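Local coordinates for protein TarM (Staphylococcus aureus subsp. aureus 21178, PDB 4X7M) that belongs to the group 1 glycosyltransferases of the GT-B clan and holds a uridine-5'-diphosphate in its C-terminal Rossmann-like domain, at residues 322-327 against 353-358; 329-334 against 398-403; 388-393 against 413-418. The protein carries 1 engineered substitution. All coordinates share one frame; numbering follows the deposited sequence.

Contact 1: residues 322-327 against 353-358; sequences GHISRM and HIYGEG. With UDP (uridine-5'-diphosphate), chain C.
The backbone oxygen of His323 takes the shortest hydrogen bond between the two segments, from Tyr355 N at 2.7 Å, and the CA-H of Ile354 leans on the same oxygen. Its neighbours continue the parallel pairing of strands 320-324 and 351-355: His323 N donates to His353 O at 3.0 Å, and Ser325 N reaches Tyr355 O at 3.3 Å. Past the strand ends the two loops stay joined, since Met327 N bonds to Glu357 O.

Side chains pair on both faces of the sheet. With CG anti to the backbone N (chi1 -175°), the His323 ring brings CD2 against Ile354 CG2 at 3.6 Å, the methyl sitting at the ring edge; its ND1 is held by Val397 O of the next strand. On the other face, Ile324 and Tyr355 run alongside one another, with Ile324 CG2 3.9 Å from Tyr355 CB. The same CG2 also touches the uracil of UDP. Met327 bends at chi2 and lays SD 3.4 Å from Gly356 O.

At the outer end, Arg326 turns its guanidinium edge to the beta-phosphate: NE bonds to O2B of UDP at 2.9 Å and NH2 to O1B at 2.8 Å, both nearly straight, which fixes the plane of the group. Gly356 CA meanwhile approaches uracil O4. Two adjacent parallel strands whose C-terminal loops hold a nucleotide, joined through helix 333-346, form the beta-alpha-beta unit of a Rossmann-like GT-B domain.

Contact 2: residues 329-334 against 398-403; sequences PTKRID and STSQYE. With UDP (uridine-5'-diphosphate), chain C.
This contact belongs to the diphosphate side of the UDP site, where the turn leading into helix 333-346 meets the loop that follows strand 395-398. Lys331 and Glu403 meet there at about a right angle in a salt bridge, Lys331 NZ to Glu403 OE2 at 2.8 Å, using the oxygen's syn lone pair. The lysine chain bends at chi2 (-62°) and then runs extended, which carries NZ on to the bridging O3A of UDP at 3.1 Å. Ser400 OG donates to the other carboxylate oxygen, Glu403 OE1, at 2.6 Å, so both oxygens of Glu403 have partners.

Behind these, the backbones are tied by Gln401 N, which bonds to Thr330 O at 2.9 Å. Thr399 OG1 sits between two carbonyls, 2.7 Å from Arg332 O and 3.0 Å from Lys331 O; its one proton could serve either. Arg332 slants across Gln401, CG to CG 3.3 Å, while its guanidinium forms a two-pronged salt bridge, NE to Asp334 OD1 and NH2 to Asp334 OD2. The amide of Gln401 reaches back to Thr399 O and outward to Asn443. Tyr402 CD2 rests on Thr330 CG2, and a water joins Thr330 OG1 to Tyr402 O.

Lys331 NZ is thus shared between Glu403 OE2 and UDP O3A, and Glu403, held by Ser400, probably helps to position the lysine toward the diphosphate.

Contact 3: residues 388-393 against 413-418; sequences KCLEDF and MISKRP
Hydrogen bonds from the side chain of Arg417 dominate this contact, and they land on the backbone carbonyls of Leu390 and Glu391. NE donates to Leu390 O at 3.0 Å, the oxygen lying in the guanidinium plane, and NH2 donates to Glu391 O, also at 3.0 Å, on a lone pair in that carbonyl's plane. Leu390 O is gripped twice, for Phe393 N reaches it from the opposite face of its plane. NH2 has a further acceptor in His314 O. The chain bends at chi2 (-60°) and then extends through chi3, bringing CD within 3.1 Å of Phe393 O.

Van der Waals contact is slighter. Ser415 OG sits 3.3 Å from Leu390 CB and against both leucine methyls, while its polar partner is Ala412 O, one turn back in helix 407-414.

The turn itself sets the arginine in place. Helix 407-414 closes in a Schellman motif, with Lys416 at positive phi, and Arg417 leaves it facing the other segment. Ser415 O lies 3.2 Å above one face of the Arg417 guanidinium, offset toward the rim.

A buried arginine bonded to the carbonyls of Leu390, Glu391 and His314 would probably have its charge partly offset by their dipoles; the Glu391 carboxylate is not in contact with it.

How the contacts relate
All three contacts lie in the C-terminal half of the chain, around one six-stranded parallel sheet. Contact 1 pairs two adjacent inner strands, 320-324 and 351-355. Contact 2, centred about 11 Å away, begins just beyond contact 1's first segment, and its segments alternate with those of contact 1; its second segment follows strand 395-398 on the far side of 320-324. Ile333 packs on Met327 and His323, and both contacts touch UDP. Contact 3 follows contact 1 along the chain, with centres about 14 Å apart, and meets it where Phe393 lies against Gly322, Ile324 and Tyr355. Contacts 2 and 3 alternate in sequence without touching. Nucleotide-holding loops and the helices behind them thus share a single sheet core.

Contact 1: residues 322-327 against 353-358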
loop_
_atom_site.group_PDB
_atom_site.type_symbol
_atom_site.label_atom_id
_atom_site.label_comp_id
_atom_site.label_asym_id
_atom_site.label_seq_id
_atom_site.Cartn_x
_atom_site.Cartn_y
_atom_site.Cartn_z
ATOM N N GLY A 322 -14.864 13.562 -15.030
ATOM C CA GLY A 322 -14.071 13.324 -13.835
ATOM C C GLY A 322 -12.930 12.337 -13.945
ATOM O O GLY A 322 -12.996 11.363 -14.694
ATOM N N HIS A 323 -11.887 12.574 -13.150
ATOM C CA HIS A 323 -10.696 11.743 -13.054
ATOM C C HIS A 323 -10.176 11.801 -11.613
ATOM O O HIS A 323 -9.727 12.848 -11.156
ATOM C CB HIS A 323 -9.626 12.190 -14.061
ATOM C CG HIS A 323 -8.439 11.282 -14.059
ATOM N ND1 HIS A 323 -8.432 10.105 -14.780
ATOM C CD2 HIS A 323 -7.294 11.365 -13.352
ATOM C CE1 HIS A 323 -7.269 9.530 -14.520
ATOM N NE2 HIS A 323 -6.558 10.243 -13.654
ATOM N N ILE A 324 -10.292 10.683 -10.887
ATOM C CA ILE A 324 -9.856 10.561 -9.498
ATOM C C ILE A 324 -8.811 9.450 -9.417
ATOM O O ILE A 324 -9.152 8.273 -9.537
ATOM C CB ILE A 324 -11.018 10.339 -8.472
ATOM C CG1 ILE A 324 -12.194 11.287 -8.709
ATOM C CG2 ILE A 324 -10.492 10.454 -7.019
ATOM C CD1 ILE A 324 -13.459 10.946 -7.928
ATOM N N SER A 325 -7.554 9.826 -9.158
ATOM C CA SER A 325 -6.464 8.861 -9.009
ATOM C C SER A 325 -5.293 9.511 -8.297
ATOM O O SER A 325 -5.313 10.715 -8.014
ATOM C CB SER A 325 -5.993 8.400 -10.389
ATOM O OG SER A 325 -5.369 9.475 -11.075
ATOM N N ARG A 326 -4.229 8.728 -8.097
ATOM C CA ARG A 326 -2.941 9.236 -7.633
ATOM C C ARG A 326 -2.299 9.819 -8.907
ATOM O O ARG A 326 -2.266 9.162 -9.955
ATOM C CB ARG A 326 -2.056 8.092 -7.098
ATOM C CG ARG A 326 -2.616 7.345 -5.871
ATOM C CD ARG A 326 -1.779 6.118 -5.503
ATOM N NE ARG A 326 -1.739 5.141 -6.594
ATOM C CZ ARG A 326 -0.658 4.827 -7.304
ATOM N NH1 ARG A 326 0.520 5.375 -7.017
ATOM N NH2 ARG A 326 -0.745 3.963 -8.308
ATOM N N MET A 327 -1.848 11.062 -8.836
ATOM C CA MET A 327 -1.187 11.764 -9.933
ATOM C C MET A 327 0.189 11.122 -10.224
ATOM O O MET A 327 1.209 11.733 -9.920
ATOM C CB MET A 327 -0.988 13.211 -9.520
ATOM C CG MET A 327 -1.514 14.180 -10.469
ATOM S SD MET A 327 -3.034 14.790 -9.814
ATOM C CE MET A 327 -3.045 16.310 -10.531
ATOM N N HIS A 353 -12.416 17.770 -14.361
ATOM C CA HIS A 353 -12.114 17.793 -12.921
ATOM C C HIS A 353 -11.184 16.641 -12.568
ATOM O O HIS A 353 -11.602 15.476 -12.592
ATOM C CB HIS A 353 -13.402 17.701 -12.079
ATOM C CG HIS A 353 -14.194 18.960 -12.011
ATOM N ND1 HIS A 353 -14.154 19.894 -13.023
ATOM C CD2 HIS A 353 -15.068 19.373 -11.066
ATOM C CE1 HIS A 353 -14.992 20.851 -12.658
ATOM N NE2 HIS A 353 -15.568 20.574 -11.490
ATOM N N ILE A 354 -9.921 16.966 -12.247
ATOM C CA ILE A 354 -8.914 15.973 -11.902
ATOM C C ILE A 354 -8.531 16.063 -10.451
ATOM O O ILE A 354 -7.898 17.038 -10.028
ATOM C CB ILE A 354 -7.684 15.947 -12.871
ATOM C CG1 ILE A 354 -8.116 15.817 -14.347
ATOM C CG2 ILE A 354 -6.698 14.823 -12.488
ATOM C CD1 ILE A 354 -7.348 16.668 -15.262
ATOM N N TYR A 355 -8.927 15.025 -9.686
ATOM C CA TYR A 355 -8.655 14.880 -8.261
ATOM C C TYR A 355 -7.450 14.002 -8.045
ATOM O O TYR A 355 -7.203 13.057 -8.822
ATOM C CB TYR A 355 -9.875 14.316 -7.518
ATOM C CG TYR A 355 -11.006 15.308 -7.421
ATOM C CD1 TYR A 355 -11.934 15.437 -8.450
ATOM C CD2 TYR A 355 -11.116 16.166 -6.327
ATOM C CE1 TYR A 355 -12.961 16.376 -8.382
ATOM C CE2 TYR A 355 -12.150 17.096 -6.237
ATOM C CZ TYR A 355 -13.069 17.203 -7.272
ATOM O OH TYR A 355 -14.097 18.111 -7.195
ATOM N N GLY A 356 -6.708 14.338 -6.998
ATOM C CA GLY A 356 -5.519 13.620 -6.578
ATOM C C GLY A 356 -4.290 14.465 -6.456
ATOM O O GLY A 356 -4.308 15.663 -6.759
ATOM N N GLU A 357 -3.220 13.807 -6.001
ATOM C CA GLU A 357 -1.865 14.349 -5.860
ATOM C C GLU A 357 -0.774 13.321 -6.163
ATOM O O GLU A 357 -1.046 12.107 -6.141
ATOM C CB GLU A 357 -1.637 15.139 -4.563
ATOM C CG GLU A 357 -1.964 14.453 -3.269
ATOM C CD GLU A 357 -2.381 15.458 -2.215
ATOM O OE1 GLU A 357 -2.665 16.625 -2.582
ATOM O OE2 GLU A 357 -2.490 15.061 -1.030
ATOM N N GLY A 358 0.399 13.823 -6.561
ATOM C CA GLY A 358 1.549 12.998 -6.909
ATOM C C GLY A 358 2.587 13.685 -7.768
ATOM O O GLY A 358 2.440 14.859 -8.124
HETATM N N1 UDP C . -8.429 8.281 -4.351
HETATM C C2 UDP C . -9.096 9.145 -3.491
HETATM N N3 UDP C . -8.798 10.481 -3.666
HETATM C C4 UDP C . -7.868 11.023 -4.541
HETATM C C5 UDP C . -7.164 10.062 -5.337
HETATM C C6 UDP C . -7.471 8.753 -5.235
HETATM O O2 UDP C . -9.804 8.766 -2.572
HETATM O O4 UDP C . -7.709 12.255 -4.589
HETATM C "C1'" UDP C . -8.803 6.828 -4.362
HETATM C "C2'" UDP C . -9.968 6.464 -5.281
HETATM O "O2'" UDP C . -11.247 6.720 -4.721
HETATM C "C3'" UDP C . -9.741 4.958 -5.422
HETATM C "C4'" UDP C . -8.219 4.850 -5.470
HETATM O "O4'" UDP C . -7.714 6.070 -4.864
HETATM O "O3'" UDP C . -10.201 4.232 -4.285
HETATM C "C5'" UDP C . -7.614 4.623 -6.837
HETATM O "O5'" UDP C . -7.901 3.288 -7.352
HETATM P PA UDP C . -7.248 2.672 -8.689
HETATM O O1A UDP C . -7.907 3.208 -9.907
HETATM O O2A UDP C . -7.304 1.133 -8.725
HETATM O O3A UDP C . -5.747 3.100 -8.716
HETATM P PB UDP C . -4.463 2.939 -7.772
HETATM O O1B UDP C . -3.271 2.908 -8.719
HETATM O O2B UDP C . -4.412 4.117 -6.797
HETATM O O3B UDP C . -4.520 1.684 -7.011
HETATM O O HOH W 1 -3.914 11.427 -4.982
#

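Contact 2: residues 329-334 against 398-403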
loop_
_atom_site.group_PDB
_atom_site.type_symbol
_atom_site.label_atom_id
_atom_site.label_comp_id
_atom_site.label_asym_id
_atom_site.label_seq_id
_atom_site.Cartn_x
_atom_site.Cartn_y
_atom_site.Cartn_z
ATOM N N PRO A 329 2.892 8.610 -13.117
ATOM C CA PRO A 329 3.102 8.387 -14.575
ATOM C C PRO A 329 2.276 7.310 -15.279
ATOM O O PRO A 329 1.886 7.561 -16.407
ATOM C CB PRO A 329 4.605 8.127 -14.696
ATOM C CG PRO A 329 5.197 8.801 -13.495
ATOM C CD PRO A 329 4.182 8.586 -12.391
ATOM N N THR A 330 1.990 6.146 -14.642
ATOM C CA THR A 330 1.209 5.026 -15.259
ATOM C C THR A 330 -0.237 5.416 -15.644
ATOM O O THR A 330 -0.794 4.828 -16.582
ATOM C CB THR A 330 1.210 3.762 -14.373
ATOM O OG1 THR A 330 0.701 4.105 -13.082
ATOM C CG2 THR A 330 2.582 3.126 -14.216
ATOM N N LYS A 331 -0.831 6.410 -14.909
ATOM C CA LYS A 331 -2.175 6.984 -15.090
ATOM C C LYS A 331 -2.297 7.802 -16.361
ATOM O O LYS A 331 -3.411 8.036 -16.841
ATOM C CB LYS A 331 -2.544 7.871 -13.889
ATOM C CG LYS A 331 -2.634 7.115 -12.563
ATOM C CD LYS A 331 -3.707 6.055 -12.584
ATOM C CE LYS A 331 -3.860 5.328 -11.285
ATOM N NZ LYS A 331 -4.812 4.187 -11.450
ATOM N N ARG A 332 -1.133 8.260 -16.892
ATOM C CA ARG A 332 -0.946 9.067 -18.100
ATOM C C ARG A 332 -1.849 10.278 -18.142
ATOM O O ARG A 332 -2.623 10.460 -19.084
ATOM C CB ARG A 332 -1.049 8.223 -19.386
ATOM C CG ARG A 332 -0.018 7.104 -19.530
ATOM C CD ARG A 332 1.452 7.509 -19.577
ATOM N NE ARG A 332 1.747 8.547 -20.572
ATOM C CZ ARG A 332 2.075 8.309 -21.839
ATOM N NH1 ARG A 332 2.119 7.064 -22.300
ATOM N NH2 ARG A 332 2.334 9.313 -22.661
ATOM N N ILE A 333 -1.755 11.115 -17.126
ATOM C CA ILE A 333 -2.555 12.345 -17.064
ATOM C C ILE A 333 -2.175 13.321 -18.214
ATOM O O ILE A 333 -3.012 14.121 -18.646
ATOM C CB ILE A 333 -2.650 12.934 -15.625
ATOM C CG1 ILE A 333 -3.261 11.881 -14.671
ATOM C CG2 ILE A 333 -3.503 14.218 -15.584
ATOM C CD1 ILE A 333 -2.798 11.917 -13.278
ATOM N N ASP A 334 -0.959 13.132 -18.808
ATOM C CA ASP A 334 -0.493 13.884 -19.973
ATOM C C ASP A 334 -1.395 13.587 -21.164
ATOM O O ASP A 334 -1.759 14.512 -21.886
ATOM C CB ASP A 334 0.987 13.574 -20.286
ATOM C CG ASP A 334 1.305 12.147 -20.734
ATOM O OD1 ASP A 334 0.897 11.185 -20.018
ATOM O OD2 ASP A 334 1.957 11.989 -21.804
ATOM N N SER A 398 -10.423 7.406 -18.176
ATOM C CA SER A 398 -9.170 6.745 -17.801
ATOM C C SER A 398 -8.205 6.671 -18.999
ATOM O O SER A 398 -8.532 6.077 -20.030
ATOM C CB SER A 398 -9.441 5.368 -17.226
ATOM O OG SER A 398 -8.258 4.597 -17.119
ATOM N N THR A 399 -7.034 7.325 -18.869
ATOM C CA THR A 399 -5.965 7.285 -19.878
ATOM C C THR A 399 -4.866 6.358 -19.405
ATOM O O THR A 399 -3.832 6.252 -20.052
ATOM C CB THR A 399 -5.383 8.670 -20.173
ATOM O OG1 THR A 399 -5.094 9.363 -18.952
ATOM C CG2 THR A 399 -6.258 9.474 -21.079
ATOM N N SER A 400 -5.076 5.711 -18.264
ATOM C CA SER A 400 -4.114 4.814 -17.637
ATOM C C SER A 400 -3.668 3.716 -18.603
ATOM O O SER A 400 -4.489 3.193 -19.361
ATOM C CB SER A 400 -4.701 4.226 -16.361
ATOM O OG SER A 400 -3.691 3.565 -15.623
ATOM N N GLN A 401 -2.352 3.415 -18.607
ATOM C CA GLN A 401 -1.702 2.428 -19.487
ATOM C C GLN A 401 -1.552 1.074 -18.825
ATOM O O GLN A 401 -1.497 0.050 -19.516
ATOM C CB GLN A 401 -0.311 2.922 -19.891
ATOM C CG GLN A 401 -0.312 4.075 -20.862
ATOM C CD GLN A 401 -1.167 3.794 -22.068
ATOM O OE1 GLN A 401 -0.923 2.823 -22.795
ATOM N NE2 GLN A 401 -2.188 4.629 -22.297
ATOM N N TYR A 402 -1.420 1.072 -17.490
ATOM C CA TYR A 402 -1.203 -0.154 -16.727
ATOM C C TYR A 402 -2.153 -0.185 -15.562
ATOM O O TYR A 402 -2.356 0.857 -14.921
ATOM C CB TYR A 402 0.255 -0.254 -16.250
ATOM C CG TYR A 402 1.258 -0.021 -17.349
ATOM C CD1 TYR A 402 1.593 -1.040 -18.246
ATOM C CD2 TYR A 402 1.842 1.230 -17.531
ATOM C CE1 TYR A 402 2.482 -0.817 -19.290
ATOM C CE2 TYR A 402 2.743 1.456 -18.566
ATOM C CZ TYR A 402 3.066 0.427 -19.439
ATOM O OH TYR A 402 3.948 0.643 -20.472
ATOM N N GLU A 403 -2.713 -1.392 -15.262
ATOM C CA GLU A 403 -3.670 -1.641 -14.177
ATOM C C GLU A 403 -3.778 -3.146 -13.889
ATOM O O GLU A 403 -3.508 -3.960 -14.766
ATOM C CB GLU A 403 -5.045 -1.123 -14.631
ATOM C CG GLU A 403 -5.781 -0.268 -13.639
ATOM C CD GLU A 403 -5.252 1.130 -13.406
ATOM O OE1 GLU A 403 -5.226 1.914 -14.378
ATOM O OE2 GLU A 403 -4.936 1.467 -12.244
HETATM N N1 UDP C . -8.429 8.281 -4.351
HETATM C C2 UDP C . -9.096 9.145 -3.491
HETATM N N3 UDP C . -8.798 10.481 -3.666
HETATM C C4 UDP C . -7.868 11.023 -4.541
HETATM C C5 UDP C . -7.164 10.062 -5.337
HETATM C C6 UDP C . -7.471 8.753 -5.235
HETATM O O2 UDP C . -9.804 8.766 -2.572
HETATM O O4 UDP C . -7.709 12.255 -4.589
HETATM C "C1'" UDP C . -8.803 6.828 -4.362
HETATM C "C2'" UDP C . -9.968 6.464 -5.281
HETATM O "O2'" UDP C . -11.247 6.720 -4.721
HETATM C "C3'" UDP C . -9.741 4.958 -5.422
HETATM C "C4'" UDP C . -8.219 4.850 -5.470
HETATM O "O4'" UDP C . -7.714 6.070 -4.864
HETATM O "O3'" UDP C . -10.201 4.232 -4.285
HETATM C "C5'" UDP C . -7.614 4.623 -6.837
HETATM O "O5'" UDP C . -7.901 3.288 -7.352
HETATM P PA UDP C . -7.248 2.672 -8.689
HETATM O O1A UDP C . -7.907 3.208 -9.907
HETATM O O2A UDP C . -7.304 1.133 -8.725
HETATM O O3A UDP C . -5.747 3.100 -8.716
HETATM P PB UDP C . -4.463 2.939 -7.772
HETATM O O1B UDP C . -3.271 2.908 -8.719
HETATM O O2B UDP C . -4.412 4.117 -6.797
HETATM O O3B UDP C . -4.520 1.684 -7.011
HETATM O O HOH W 2 -1.714 2.742 -13.203
#

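Contact 3: residues 388-393 against 413-418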
loop_
_atom_site.group_PDB
_atom_site.type_symbol
_atom_site.label_atom_id
_atom_site.label_comp_id
_atom_site.label_asym_id
_atom_site.label_seq_id
_atom_site.Cartn_x
_atom_site.Cartn_y
_atom_site.Cartn_z
ATOM N N LYS A 388 -18.502 11.384 -3.134
ATOM C CA LYS A 388 -19.226 12.656 -3.239
ATOM C C LYS A 388 -18.833 13.386 -4.521
ATOM O O LYS A 388 -19.705 13.899 -5.209
ATOM C CB LYS A 388 -18.993 13.563 -2.015
ATOM C CG LYS A 388 -20.210 14.447 -1.657
ATOM C CD LYS A 388 -20.349 15.736 -2.501
ATOM C CE LYS A 388 -21.771 16.258 -2.534
ATOM N NZ LYS A 388 -21.954 17.341 -3.541
ATOM N N CYS A 389 -17.534 13.421 -4.847
ATOM C CA CYS A 389 -17.019 14.054 -6.064
ATOM C C CYS A 389 -17.692 13.467 -7.306
ATOM O O CYS A 389 -18.065 14.208 -8.210
ATOM C CB CYS A 389 -15.501 13.921 -6.145
ATOM S SG CYS A 389 -14.615 14.653 -4.747
ATOM N N LEU A 390 -17.874 12.135 -7.308
ATOM C CA LEU A 390 -18.490 11.373 -8.380
ATOM C C LEU A 390 -19.898 11.802 -8.723
ATOM O O LEU A 390 -20.244 11.793 -9.895
ATOM C CB LEU A 390 -18.412 9.855 -8.116
ATOM C CG LEU A 390 -17.062 9.182 -8.432
ATOM C CD1 LEU A 390 -16.960 7.836 -7.752
ATOM C CD2 LEU A 390 -16.850 9.039 -9.916
ATOM N N GLU A 391 -20.691 12.226 -7.723
ATOM C CA GLU A 391 -22.070 12.728 -7.903
ATOM C C GLU A 391 -22.083 13.852 -8.943
ATOM O O GLU A 391 -22.916 13.853 -9.850
ATOM C CB GLU A 391 -22.646 13.278 -6.581
ATOM C CG GLU A 391 -22.762 12.260 -5.455
ATOM C CD GLU A 391 -23.273 12.755 -4.113
ATOM O OE1 GLU A 391 -24.200 13.597 -4.094
ATOM O OE2 GLU A 391 -22.778 12.255 -3.075
ATOM N N ASP A 392 -21.078 14.749 -8.847
ATOM C CA ASP A 392 -20.862 15.936 -9.673
ATOM C C ASP A 392 -20.307 15.714 -11.102
ATOM O O ASP A 392 -20.126 16.693 -11.832
ATOM C CB ASP A 392 -20.026 16.962 -8.878
ATOM C CG ASP A 392 -20.592 17.274 -7.493
ATOM O OD1 ASP A 392 -21.841 17.460 -7.380
ATOM O OD2 ASP A 392 -19.791 17.328 -6.520
ATOM N N PHE A 393 -20.090 14.445 -11.522
ATOM C CA PHE A 393 -19.564 14.143 -12.853
ATOM C C PHE A 393 -20.648 13.591 -13.793
ATOM O O PHE A 393 -21.541 12.876 -13.341
ATOM C CB PHE A 393 -18.397 13.126 -12.771
ATOM C CG PHE A 393 -17.204 13.428 -11.891
ATOM C CD1 PHE A 393 -16.848 14.745 -11.591
ATOM C CD2 PHE A 393 -16.401 12.402 -11.410
ATOM C CE1 PHE A 393 -15.743 15.022 -10.794
ATOM C CE2 PHE A 393 -15.279 12.680 -10.635
ATOM C CZ PHE A 393 -14.956 13.989 -10.330
ATOM N N MET A 413 -18.625 3.535 -11.862
ATOM C CA MET A 413 -19.712 2.747 -12.421
ATOM C C MET A 413 -20.771 2.457 -11.382
ATOM O O MET A 413 -21.964 2.548 -11.689
ATOM C CB MET A 413 -19.148 1.483 -13.084
ATOM C CG MET A 413 -18.396 1.791 -14.386
ATOM S SD MET A 413 -17.491 0.402 -15.139
ATOM C CE MET A 413 -18.875 -0.640 -15.601
ATOM N N ILE A 414 -20.341 2.162 -10.136
ATOM C CA ILE A 414 -21.235 1.925 -8.988
ATOM C C ILE A 414 -22.086 3.184 -8.742
ATOM O O ILE A 414 -23.293 3.078 -8.508
ATOM C CB ILE A 414 -20.438 1.498 -7.715
ATOM C CG1 ILE A 414 -19.729 0.118 -7.909
ATOM C CG2 ILE A 414 -21.307 1.506 -6.445
ATOM C CD1 ILE A 414 -18.468 -0.105 -6.979
ATOM N N SER A 415 -21.465 4.374 -8.880
ATOM C CA SER A 415 -22.148 5.647 -8.677
ATOM C C SER A 415 -22.890 6.152 -9.942
ATOM O O SER A 415 -23.270 7.323 -10.021
ATOM C CB SER A 415 -21.226 6.666 -8.017
ATOM O OG SER A 415 -20.493 7.401 -8.972
ATOM N N LYS A 416 -23.167 5.218 -10.887
ATOM C CA LYS A 416 -23.886 5.437 -12.152
ATOM C C LYS A 416 -23.221 6.441 -13.103
ATOM O O LYS A 416 -23.929 7.147 -13.835
ATOM C CB LYS A 416 -25.392 5.755 -11.934
ATOM C CG LYS A 416 -26.210 4.642 -11.285
ATOM C CD LYS A 416 -27.709 4.814 -11.533
ATOM C CE LYS A 416 -28.411 5.807 -10.623
ATOM N NZ LYS A 416 -29.887 5.822 -10.852
ATOM N N ARG A 417 -21.867 6.475 -13.119
ATOM C CA ARG A 417 -21.052 7.363 -13.966
ATOM C C ARG A 417 -20.288 6.537 -14.997
ATOM O O ARG A 417 -19.334 5.835 -14.627
ATOM C CB ARG A 417 -20.088 8.233 -13.124
ATOM C CG ARG A 417 -20.745 8.982 -11.967
ATOM C CD ARG A 417 -21.815 9.911 -12.473
ATOM N NE ARG A 417 -22.509 10.634 -11.408
ATOM C CZ ARG A 417 -23.806 10.520 -11.163
ATOM N NH1 ARG A 417 -24.555 9.694 -11.881
ATOM N NH2 ARG A 417 -24.368 11.229 -10.199
ATOM N N PRO A 418 -20.725 6.559 -16.287
ATOM C CA PRO A 418 -20.054 5.730 -17.312
ATOM C C PRO A 418 -18.582 6.037 -17.512
ATOM O O PRO A 418 -18.151 7.178 -17.327
ATOM C CB PRO A 418 -20.844 6.027 -18.590
ATOM C CG PRO A 418 -21.512 7.369 -18.336
ATOM C CD PRO A 418 -21.842 7.339 -16.868
#